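PDB 6FKK: MIP07328p from Drosophila melanogaster, which probably acts as a chemorepellent axon guidance cue, binding semaphorin receptors through the sema domain in its extracellular part. Local coordinates for residues A[190-193]-A[194-197]; A[463-467]-A[468-472]. One frame throughout, in Å; residues are numbered along the deposited sequence.

Interaction 1. Residues A[190-193]-A[194-197]; sequences KQLN and QPDF. With NAG (2-acetamido-2-deoxy-beta-D-glucopyranose), chain E.
Leu192 meets Pro195 across the bend of this loop, its CD2 methyl lying 3.9 Å from Pro195 CG, with the two side chains crossing at about a right angle. Leu192 CG stands anti to the carbonyl carbon (chi1 -68°), and this sends the same methyl on to the Phe197 ring, where CD2 comes within 4.2 Å of CZ in an oblique approach. Phe211 of strand 206-214 touches all three side chains, so the apolar residues fill a buried, tightly packed side. Asn193 is buried too, its backbone N held by Glu213 of the same strand. With an alanine at Pro195, the CG and CD contacts would go, which is likely to open a gap beside Leu192 CD2 and let the backbone entering the strand turn more freely.

The solvent side is looser and belongs to Gln194 and the partly exposed Asp196. Gln194, with a positive phi of 49°, turns the chain, and its amide is tilted 51° from that of Asn193; a long polar side chain suits this exposed position. The attached N-acetylglucosamine lies over this side, its C6 near Pro195 O and its O7 3.5 Å from Asp196 OD1. The whole is a loop bending into strand 196-203, which pairs antiparallel with strand 206-214, as expected of a blade in the sema-domain beta-propeller.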
ATOM      1  N   LYS A 190      21.358 -11.081  -1.951  1.00 64.65           N
ATOM      2  CA  LYS A 190      21.709  -9.683  -1.720  1.00 43.39           C
ATOM      3  C   LYS A 190      20.648  -8.749  -2.290  1.00 49.89           C
ATOM      4  O   LYS A 190      20.366  -7.694  -1.709  1.00 57.34           O
ATOM      5  CB  LYS A 190      23.083  -9.375  -2.318  1.00 62.81           C
ATOM      6  CG  LYS A 190      24.249  -9.863  -1.467  1.00 80.46           C
ATOM      7  CD  LYS A 190      25.591  -9.388  -2.007  1.00 91.50           C
ATOM      8  CE  LYS A 190      25.932 -10.062  -3.324  1.00 94.23           C
ATOM      9  NZ  LYS A 190      27.309  -9.720  -3.773  1.00 93.78           N
ATOM     10  N   GLN A 191      20.047  -9.121  -3.420  1.00 57.18           N
ATOM     11  CA  GLN A 191      18.988  -8.304  -4.004  1.00 52.17           C
ATOM     12  C   GLN A 191      17.640  -8.592  -3.354  1.00 55.70           C
ATOM     13  O   GLN A 191      16.911  -7.667  -2.981  1.00 55.29           O
ATOM     14  CB  GLN A 191      18.914  -8.533  -5.515  1.00 54.17           C
ATOM     15  CG  GLN A 191      20.064  -7.917  -6.296  1.00 60.30           C
ATOM     16  CD  GLN A 191      19.841  -7.961  -7.796  1.00 56.25           C
ATOM     17  OE1 GLN A 191      19.142  -8.836  -8.307  1.00 47.94           O
ATOM     18  NE2 GLN A 191      20.429  -7.007  -8.509  1.00 74.04           N
ATOM     19  N   LEU A 192      17.293  -9.870  -3.209  1.00 55.79           N
ATOM     20  CA  LEU A 192      16.017 -10.268  -2.629  1.00 45.22           C
ATOM     21  C   LEU A 192      16.231 -11.493  -1.754  1.00 46.43           C
ATOM     22  O   LEU A 192      16.878 -12.453  -2.178  1.00 67.80           O
ATOM     23  CB  LEU A 192      14.983 -10.567  -3.722  1.00 43.06           C
ATOM     24  CG  LEU A 192      14.502  -9.371  -4.544  1.00 37.71           C
ATOM     25  CD1 LEU A 192      13.669  -9.832  -5.727  1.00 38.29           C
ATOM     26  CD2 LEU A 192      13.705  -8.430  -3.664  1.00 36.19           C
ATOM     27  N   ASN A 193      15.680 -11.459  -0.539  1.00 66.09           N
ATOM     28  CA  ASN A 193      15.852 -12.524   0.452  1.00 62.60           C
ATOM     29  C   ASN A 193      14.481 -12.870   1.030  1.00 58.23           C
ATOM     30  O   ASN A 193      14.072 -12.302   2.047  1.00 56.70           O
ATOM     31  CB  ASN A 193      16.830 -12.093   1.543  1.00 65.43           C
ATOM     32  CG  ASN A 193      17.355 -13.259   2.354  1.00 66.30           C
ATOM     33  OD1 ASN A 193      16.742 -14.325   2.405  1.00 59.69           O
ATOM     34  ND2 ASN A 193      18.501 -13.061   2.998  1.00 69.81           N
ATOM     35  N   GLN A 194      13.790 -13.811   0.391  1.00 61.04           N
ATOM     36  CA  GLN A 194      12.446 -14.228   0.778  1.00 60.52           C
ATOM     37  C   GLN A 194      11.501 -13.040   0.978  1.00 50.12           C
ATOM     38  O   GLN A 194      10.949 -12.857   2.071  1.00 79.11           O
ATOM     39  CB  GLN A 194      12.491 -15.092   2.029  1.00 52.59           C
ATOM     40  CG  GLN A 194      13.407 -16.299   1.926  1.00 64.09           C
ATOM     41  CD  GLN A 194      13.248 -17.252   3.095  1.00 73.24           C
ATOM     42  OE1 GLN A 194      12.160 -17.386   3.655  1.00 79.90           O
ATOM     43  NE2 GLN A 194      14.335 -17.919   3.469  1.00 48.46           N
ATOM     44  N   PRO A 195      11.278 -12.227  -0.051  1.00 47.25           N
ATOM     45  CA  PRO A 195      10.478 -11.015   0.130  1.00 44.57           C
ATOM     46  C   PRO A 195       8.985 -11.268   0.002  1.00 39.57           C
ATOM     47  O   PRO A 195       8.532 -12.145  -0.736  1.00 58.46           O
ATOM     48  CB  PRO A 195      10.972 -10.108  -1.001  1.00 45.11           C
ATOM     49  CG  PRO A 195      11.297 -11.069  -2.094  1.00 37.49           C
ATOM     50  CD  PRO A 195      11.809 -12.326  -1.422  1.00 46.63           C
ATOM     51  N   ASP A 196       8.219 -10.474   0.747  1.00 49.99           N
ATOM     52  CA  ASP A 196       6.767 -10.403   0.621  1.00 36.34           C
ATOM     53  C   ASP A 196       6.427  -8.983   0.192  1.00 34.42           C
ATOM     54  O   ASP A 196       6.582  -8.040   0.976  1.00 46.70           O
ATOM     55  CB  ASP A 196       6.068 -10.768   1.932  1.00 53.93           C
ATOM     56  CG  ASP A 196       6.263 -12.224   2.318  1.00 76.42           C
ATOM     57  OD1 ASP A 196       6.947 -12.961   1.577  1.00 93.94           O
ATOM     58  OD2 ASP A 196       5.728 -12.634   3.370  1.00 84.65           O
ATOM     59  N   PHE A 197       5.980  -8.827  -1.051  1.00 49.12           N
ATOM     60  CA  PHE A 197       5.740  -7.505  -1.609  1.00 37.06           C
ATOM     61  C   PHE A 197       4.383  -6.967  -1.175  1.00 42.85           C
ATOM     62  O   PHE A 197       3.412  -7.714  -1.021  1.00 55.88           O
ATOM     63  CB  PHE A 197       5.826  -7.546  -3.134  1.00 34.18           C
ATOM     64  CG  PHE A 197       7.161  -8.000  -3.652  1.00 44.72           C
ATOM     65  CD1 PHE A 197       8.183  -7.090  -3.858  1.00 43.79           C
ATOM     66  CD2 PHE A 197       7.396  -9.338  -3.927  1.00 45.40           C
ATOM     67  CE1 PHE A 197       9.414  -7.502  -4.332  1.00 50.21           C
ATOM     68  CE2 PHE A 197       8.625  -9.757  -4.401  1.00 52.10           C
ATOM     69  CZ  PHE A 197       9.636  -8.838  -4.603  1.00 50.98           C
TER
HETATM   70  C1  NAG E1014       5.289 -15.077  -1.667  1.00111.58           C
HETATM   71  C2  NAG E1014       5.178 -16.564  -1.277  1.00130.58           C
HETATM   72  C3  NAG E1014       6.446 -17.053  -0.573  1.00130.63           C
HETATM   73  C4  NAG E1014       7.687 -16.699  -1.379  1.00144.43           C
HETATM   74  C5  NAG E1014       7.701 -15.202  -1.649  1.00141.57           C
HETATM   75  C6  NAG E1014       8.885 -14.761  -2.478  1.00158.52           C
HETATM   76  C7  NAG E1014       3.837 -16.313   0.786  1.00144.20           C
HETATM   77  C8  NAG E1014       2.556 -16.683   1.469  1.00135.37           C
HETATM   78  N2  NAG E1014       4.004 -16.806  -0.450  1.00144.18           N
HETATM   79  O3  NAG E1014       6.368 -18.464  -0.403  1.00119.74           O
HETATM   80  O4  NAG E1014       8.859 -17.062  -0.657  1.00155.49           O
HETATM   81  O5  NAG E1014       6.519 -14.847  -2.380  1.00114.25           O
HETATM   82  O6  NAG E1014      10.052 -15.505  -2.154  1.00165.56           O
HETATM   83  O7  NAG E1014       4.678 -15.598   1.328  1.00150.69           O

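Interaction 2. Residues A[463-467]-A[468-472]; sequences VVVSD and GSLVS
Ser466 and Ser469 both turn OG into the position between backbone N and carbonyl carbon (chi1 74° and 66°), which brings the two hydroxyls together across the hairpin in a hydrogen bond of 2.5 Å between Ser466 OG and Ser469 OG. Either could be the donor. Ser466 N gives a nearly straight bond to Ser469 O (2.9 Å, 166°). Asp467 and Gly468 make the two-residue turn between them; Gly468, without a side chain, keeps it slim, and its N gives a weak bond to Ser466 OG. Asp467 points away from residues 468-472, and its OD2 forms a salt bridge with Arg451.

Beyond the turn, Val464 and Val471 form an antiparallel hydrogen-bonded pair, Val464 N to Val471 O at 2.7 Å and Val471 N to Val464 O at 2.8 Å. On the face of Val463, Val465 and Leu470, the last two lie side by side, Leu470 CD2 resting 3.6 Å from Val465 CG2. Branched valines suit these buried, extended positions. The chemistry thus divides: paired hydroxyls close the turn, while the strand faces are mainly apolar, with Ser472, bonded through OG to Ser461 OG, as the polar exception.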
ATOM      1  N   VAL A 463     -15.050   1.825   1.383  1.00 55.73           N
ATOM      2  CA  VAL A 463     -15.346   0.446   1.014  1.00 65.61           C
ATOM      3  C   VAL A 463     -14.318  -0.450   1.687  1.00 61.48           C
ATOM      4  O   VAL A 463     -13.138  -0.451   1.314  1.00 62.28           O
ATOM      5  CB  VAL A 463     -15.345   0.248  -0.507  1.00 67.72           C
ATOM      6  CG1 VAL A 463     -15.647  -1.208  -0.849  1.00 71.08           C
ATOM      7  CG2 VAL A 463     -16.356   1.176  -1.159  1.00 65.70           C
ATOM      8  N   VAL A 464     -14.763  -1.212   2.679  1.00 60.28           N
ATOM      9  CA  VAL A 464     -13.907  -2.193   3.336  1.00 53.71           C
ATOM     10  C   VAL A 464     -13.922  -3.482   2.526  1.00 57.08           C
ATOM     11  O   VAL A 464     -14.977  -3.934   2.065  1.00 77.98           O
ATOM     12  CB  VAL A 464     -14.375  -2.429   4.782  1.00 50.17           C
ATOM     13  CG1 VAL A 464     -13.488  -3.455   5.470  1.00 48.68           C
ATOM     14  CG2 VAL A 464     -14.382  -1.118   5.548  1.00 45.31           C
ATOM     15  N   VAL A 465     -12.748  -4.082   2.349  1.00 49.15           N
ATOM     16  CA  VAL A 465     -12.582  -5.263   1.509  1.00 46.28           C
ATOM     17  C   VAL A 465     -12.017  -6.393   2.359  1.00 61.94           C
ATOM     18  O   VAL A 465     -10.927  -6.261   2.930  1.00 64.71           O
ATOM     19  CB  VAL A 465     -11.668  -4.982   0.307  1.00 57.35           C
ATOM     20  CG1 VAL A 465     -11.496  -6.238  -0.532  1.00 56.16           C
ATOM     21  CG2 VAL A 465     -12.228  -3.843  -0.528  1.00 62.23           C
ATOM     22  N   SER A 466     -12.750  -7.499   2.436  1.00 48.07           N
ATOM     23  CA  SER A 466     -12.281  -8.720   3.068  1.00 49.70           C
ATOM     24  C   SER A 466     -11.989  -9.758   1.988  1.00 65.23           C
ATOM     25  O   SER A 466     -12.008  -9.460   0.788  1.00 76.08           O
ATOM     26  CB  SER A 466     -13.306  -9.230   4.081  1.00 64.19           C
ATOM     27  OG  SER A 466     -14.424  -9.807   3.427  1.00 65.65           O
ATOM     28  N   ASP A 467     -11.719 -10.992   2.418  1.00 58.36           N
ATOM     29  CA  ASP A 467     -11.449 -12.053   1.454  1.00 59.63           C
ATOM     30  C   ASP A 467     -12.676 -12.355   0.605  1.00 63.66           C
ATOM     31  O   ASP A 467     -12.556 -12.650  -0.589  1.00 73.93           O
ATOM     32  CB  ASP A 467     -10.972 -13.315   2.170  1.00 65.71           C
ATOM     33  CG  ASP A 467      -9.492 -13.279   2.491  1.00 85.02           C
ATOM     34  OD1 ASP A 467      -8.740 -12.583   1.773  1.00 86.36           O
ATOM     35  OD2 ASP A 467      -9.084 -13.954   3.458  1.00 83.60           O
ATOM     36  N   GLY A 468     -13.865 -12.275   1.194  1.00 70.63           N
ATOM     37  CA  GLY A 468     -15.058 -12.643   0.460  1.00 75.13           C
ATOM     38  C   GLY A 468     -16.203 -11.658   0.548  1.00 72.85           C
ATOM     39  O   GLY A 468     -17.367 -12.060   0.448  1.00 72.93           O
ATOM     40  N   SER A 469     -15.905 -10.371   0.718  1.00 72.52           N
ATOM     41  CA  SER A 469     -16.971  -9.381   0.806  1.00 69.10           C
ATOM     42  C   SER A 469     -16.416  -7.982   0.586  1.00 55.85           C
ATOM     43  O   SER A 469     -15.253  -7.701   0.888  1.00 53.23           O
ATOM     44  CB  SER A 469     -17.685  -9.446   2.161  1.00 69.32           C
ATOM     45  OG  SER A 469     -16.816  -9.059   3.212  1.00 72.38           O
ATOM     46  N   LEU A 470     -17.269  -7.116   0.044  1.00 57.04           N
ATOM     47  CA  LEU A 470     -17.065  -5.674   0.040  1.00 55.38           C
ATOM     48  C   LEU A 470     -18.171  -5.049   0.875  1.00 73.93           C
ATOM     49  O   LEU A 470     -19.348  -5.371   0.686  1.00 91.23           O
ATOM     50  CB  LEU A 470     -17.095  -5.093  -1.377  1.00 62.14           C
ATOM     51  CG  LEU A 470     -16.252  -5.723  -2.484  1.00 60.65           C
ATOM     52  CD1 LEU A 470     -16.336  -4.869  -3.737  1.00 56.53           C
ATOM     53  CD2 LEU A 470     -14.811  -5.894  -2.044  1.00 60.67           C
ATOM     54  N   VAL A 471     -17.798  -4.167   1.796  1.00 65.66           N
ATOM     55  CA  VAL A 471     -18.754  -3.516   2.683  1.00 67.06           C
ATOM     56  C   VAL A 471     -18.572  -2.010   2.566  1.00 71.10           C
ATOM     57  O   VAL A 471     -17.446  -1.509   2.640  1.00 76.77           O
ATOM     58  CB  VAL A 471     -18.584  -3.974   4.144  1.00 66.30           C
ATOM     59  CG1 VAL A 471     -19.463  -3.145   5.067  1.00 75.61           C
ATOM     60  CG2 VAL A 471     -18.922  -5.450   4.273  1.00 62.65           C
ATOM     61  N   SER A 472     -19.678  -1.295   2.383  1.00 68.25           N
ATOM     62  CA  SER A 472     -19.667   0.154   2.233  1.00 63.08           C
ATOM     63  C   SER A 472     -20.146   0.799   3.529  1.00 67.41           C
ATOM     64  O   SER A 472     -21.265   0.539   3.979  1.00 75.63           O
ATOM     65  CB  SER A 472     -20.550   0.579   1.063  1.00 60.55           C
ATOM     66  OG  SER A 472     -20.552   1.986   0.906  1.00 75.51           O
TER

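How the interactions relate
Both contacts lie within the sema domain, with interaction 1 earlier in the chain and interaction 2 close to the end of the domain's sequence range. Their centres are 29 Å apart and their nearest atoms about 13 Å, so they do not touch; they also belong to different sheets. Residues 190-197 lead into strand 196-203 of the large mixed sheet; residues 463-472 form the hairpin of strands 461-465 and 469-474 in a four-stranded antiparallel sheet. Interaction 1 thus shapes the entry into one sheet, whereas interaction 2 builds a hairpin whose second strand, 469-474, also pairs with strand 18-21 from the chain's beginning, consistent with the ring closure of a beta-propeller.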